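Local atomic coordinates of tannase (Lactobacillus plantarum, PDB entry 3WA7), a protein that hydrolyses the galloyl ester bonds of tannins, releasing gallic acid, as an alpha/beta-hydrolase-fold tannase. Residues Tyr335-Lys343 and Ala417-Ala425. Numbering follows the deposited sequence.
With GOL (glycerol), chain E.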
# COMPACT_ATOMS: atom_id res chain seq x y z
N TYR A 335 9.41 -23.83 3.70
CA TYR A 335 8.15 -23.08 3.76
C TYR A 335 7.90 -22.36 2.44
O TYR A 335 6.79 -22.41 1.89
CB TYR A 335 8.18 -22.06 4.90
CG TYR A 335 6.96 -21.17 4.93
CD1 TYR A 335 5.73 -21.66 5.35
CD2 TYR A 335 7.02 -19.84 4.51
CE1 TYR A 335 4.58 -20.86 5.34
CE2 TYR A 335 5.89 -19.03 4.49
CZ TYR A 335 4.67 -19.55 4.91
OH TYR A 335 3.54 -18.76 4.90
N LEU A 336 8.93 -21.68 1.93
CA LEU A 336 8.80 -20.94 0.68
C LEU A 336 8.45 -21.84 -0.50
O LEU A 336 7.64 -21.46 -1.35
CB LEU A 336 10.09 -20.16 0.41
CG LEU A 336 10.33 -19.09 1.48
CD1 LEU A 336 11.71 -18.48 1.32
CD2 LEU A 336 9.24 -18.02 1.38
N LYS A 337 9.04 -23.03 -0.55
CA LYS A 337 8.75 -23.96 -1.63
C LYS A 337 7.30 -24.41 -1.51
O LYS A 337 6.60 -24.58 -2.52
CB LYS A 337 9.69 -25.17 -1.55
CG LYS A 337 9.44 -26.21 -2.63
CD LYS A 337 10.44 -27.36 -2.51
CE LYS A 337 10.19 -28.43 -3.57
NZ LYS A 337 11.11 -29.59 -3.43
N SER A 338 6.85 -24.60 -0.28
CA SER A 338 5.49 -25.04 0.00
C SER A 338 4.49 -23.93 -0.35
O SER A 338 3.44 -24.19 -0.92
CB SER A 338 5.36 -25.40 1.49
OG SER A 338 4.07 -25.92 1.79
N LEU A 339 4.86 -22.70 -0.03
CA LEU A 339 4.01 -21.54 -0.31
C LEU A 339 3.89 -21.28 -1.82
O LEU A 339 2.83 -20.89 -2.31
CB LEU A 339 4.59 -20.31 0.38
CG LEU A 339 3.82 -19.00 0.21
CD1 LEU A 339 2.39 -19.16 0.70
CD2 LEU A 339 4.54 -17.90 0.98
N THR A 340 5.01 -21.51 -2.51
CA THR A 340 5.18 -21.34 -3.96
C THR A 340 5.50 -19.93 -4.44
O THR A 340 5.10 -18.92 -3.84
CB THR A 340 3.96 -21.85 -4.80
OG1 THR A 340 2.89 -20.91 -4.73
CG2 THR A 340 3.49 -23.21 -4.29
N ARG A 341 6.26 -19.87 -5.53
CA ARG A 341 6.65 -18.63 -6.16
C ARG A 341 5.48 -18.19 -7.04
O ARG A 341 4.87 -19.01 -7.72
CB ARG A 341 7.90 -18.85 -7.03
CG ARG A 341 8.20 -17.73 -8.01
CD ARG A 341 9.17 -18.19 -9.09
NE ARG A 341 10.57 -18.20 -8.65
CZ ARG A 341 11.36 -17.14 -8.65
NH1 ARG A 341 10.91 -15.96 -9.06
NH2 ARG A 341 12.62 -17.25 -8.24
N MSE A 342 5.19 -16.89 -7.04
CA MSE A 342 4.09 -16.37 -7.84
C MSE A 342 4.57 -15.76 -9.15
O MSE A 342 4.08 -16.11 -10.23
CB MSE A 342 3.34 -15.30 -7.05
CG MSE A 342 2.17 -14.69 -7.78
SE MSE A 342 1.50 -13.14 -6.87
CE MSE A 342 0.69 -12.24 -8.38
N LYS A 343 5.53 -14.84 -9.06
CA LYS A 343 6.05 -14.14 -10.22
C LYS A 343 7.36 -14.69 -10.78
O LYS A 343 8.15 -15.31 -10.07
CB LYS A 343 6.24 -12.66 -9.87
CG LYS A 343 4.95 -11.99 -9.41
CD LYS A 343 5.19 -10.57 -8.93
CE LYS A 343 3.88 -9.89 -8.56
NZ LYS A 343 4.10 -8.48 -8.10
N ALA A 417 1.15 -13.66 5.58
CA ALA A 417 2.19 -14.68 5.54
C ALA A 417 2.06 -15.56 4.30
O ALA A 417 2.97 -16.33 3.99
CB ALA A 417 2.14 -15.53 6.80
N ALA A 418 0.94 -15.45 3.59
CA ALA A 418 0.73 -16.24 2.38
C ALA A 418 0.71 -15.34 1.14
O ALA A 418 0.33 -15.77 0.05
CB ALA A 418 -0.57 -17.03 2.48
N ASP A 419 1.12 -14.09 1.32
CA ASP A 419 1.15 -13.10 0.24
C ASP A 419 2.51 -13.17 -0.46
O ASP A 419 3.54 -12.82 0.14
CB ASP A 419 0.93 -11.70 0.83
CG ASP A 419 0.86 -10.62 -0.23
OD1 ASP A 419 1.50 -10.76 -1.28
OD2 ASP A 419 0.18 -9.60 0.02
N ARG A 420 2.52 -13.61 -1.71
CA ARG A 420 3.75 -13.73 -2.49
C ARG A 420 3.88 -12.68 -3.60
O ARG A 420 4.69 -12.84 -4.52
CB ARG A 420 3.83 -15.12 -3.13
CG ARG A 420 3.54 -16.25 -2.16
CD ARG A 420 2.26 -16.96 -2.52
NE ARG A 420 2.40 -17.74 -3.75
CZ ARG A 420 1.71 -17.54 -4.86
NH1 ARG A 420 0.80 -16.57 -4.93
NH2 ARG A 420 1.91 -18.32 -5.92
N ASP A 421 3.11 -11.60 -3.51
CA ASP A 421 3.18 -10.56 -4.54
C ASP A 421 4.49 -9.79 -4.48
O ASP A 421 4.91 -9.18 -5.46
CB ASP A 421 1.98 -9.62 -4.42
CG ASP A 421 0.72 -10.23 -4.99
OD1 ASP A 421 0.25 -11.25 -4.45
OD2 ASP A 421 0.19 -9.70 -6.00
N THR A 422 5.13 -9.83 -3.32
CA THR A 422 6.43 -9.20 -3.14
C THR A 422 7.07 -9.93 -1.96
O THR A 422 6.37 -10.53 -1.14
CB THR A 422 6.32 -7.68 -2.86
OG1 THR A 422 7.61 -7.08 -3.02
CG2 THR A 422 5.80 -7.42 -1.45
N SER A 423 8.39 -9.91 -1.88
CA SER A 423 9.08 -10.59 -0.79
C SER A 423 8.72 -10.03 0.58
O SER A 423 8.43 -8.85 0.73
CB SER A 423 10.60 -10.47 -0.97
OG SER A 423 11.27 -10.96 0.18
N PHE A 424 8.73 -10.91 1.58
CA PHE A 424 8.45 -10.53 2.96
C PHE A 424 9.48 -9.49 3.39
O PHE A 424 9.22 -8.68 4.27
CB PHE A 424 8.55 -11.74 3.88
CG PHE A 424 7.56 -12.82 3.56
CD1 PHE A 424 7.98 -14.11 3.26
CD2 PHE A 424 6.19 -12.55 3.57
CE1 PHE A 424 7.06 -15.12 2.97
CE2 PHE A 424 5.26 -13.54 3.28
CZ PHE A 424 5.70 -14.83 2.98
N ALA A 425 10.65 -9.54 2.76
CA ALA A 425 11.73 -8.61 3.09
C ALA A 425 11.33 -7.16 2.88
O ALA A 425 11.78 -6.27 3.60
CB ALA A 425 12.97 -8.93 2.25
C1 GOL E . 0.94 -6.65 -7.18
O1 GOL E . 1.40 -7.95 -7.55
C2 GOL E . 1.56 -5.60 -8.10
O2 GOL E . 2.97 -5.80 -8.16
C3 GOL E . 1.29 -4.20 -7.55
O3 GOL E . 1.33 -3.25 -8.62
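Arg420 holds Thr340 with NE and NH2, one on each of two oxygens. Its NE donates to Thr340 O at 2.9 Å, and its NH2 reaches Thr340 OG1 at 3.0 Å. Both bonds are bent, and both acceptors are tilted from the guanidinium plane. The chain bends at chi2 (113°) and chi3 (71°), which bring NE and NH2 to Thr340. NH2 also donates to His227 O in strand 225-232. Met342, a selenomethionine, lays its CB over one face of the guanidinium, nearer its edge than its centre.

Two further side chains bond to backbone carbonyls. Tyr335 OH donates to Ala417 O at 2.7 Å, from above the carbonyl plane. Lys343, extended beyond CG, brings NZ to a lone pair of Asp421 O at 2.8 Å. NZ also donates to two hydroxyls of a glycerol, probably from the crystallisation liquor, and glycerol O1 donates to Asp421 OD2 at 2.6 Å. Met342 SE comes within 3.3 Å of Asp421 OD1, a close approach.

The apolar contacts centre on Leu339. Its CG packs on Arg420 CG at 3.6 Å, and its CD2 meets the ring edge of Phe424. Leu336 CD2 meets that edge too.

Replacing Arg420 by an alanine removes the guanidinium, and would probably leave Thr340 O, Thr340 OG1 and His227 O without these donors and open a gap beside Leu339 and Met342.

The contact joins the end of helix 332-339 and the loop that follows it to the loop after strand 410-414. There Asp419 bonds His451, probably in a Ser-His-Asp triad with Ser163. Its OD1 accepts from Asp421 N in an Asx turn. Bonds to its neighbours Arg420 and Asp421 probably help to hold the loop that carries the likely triad acid.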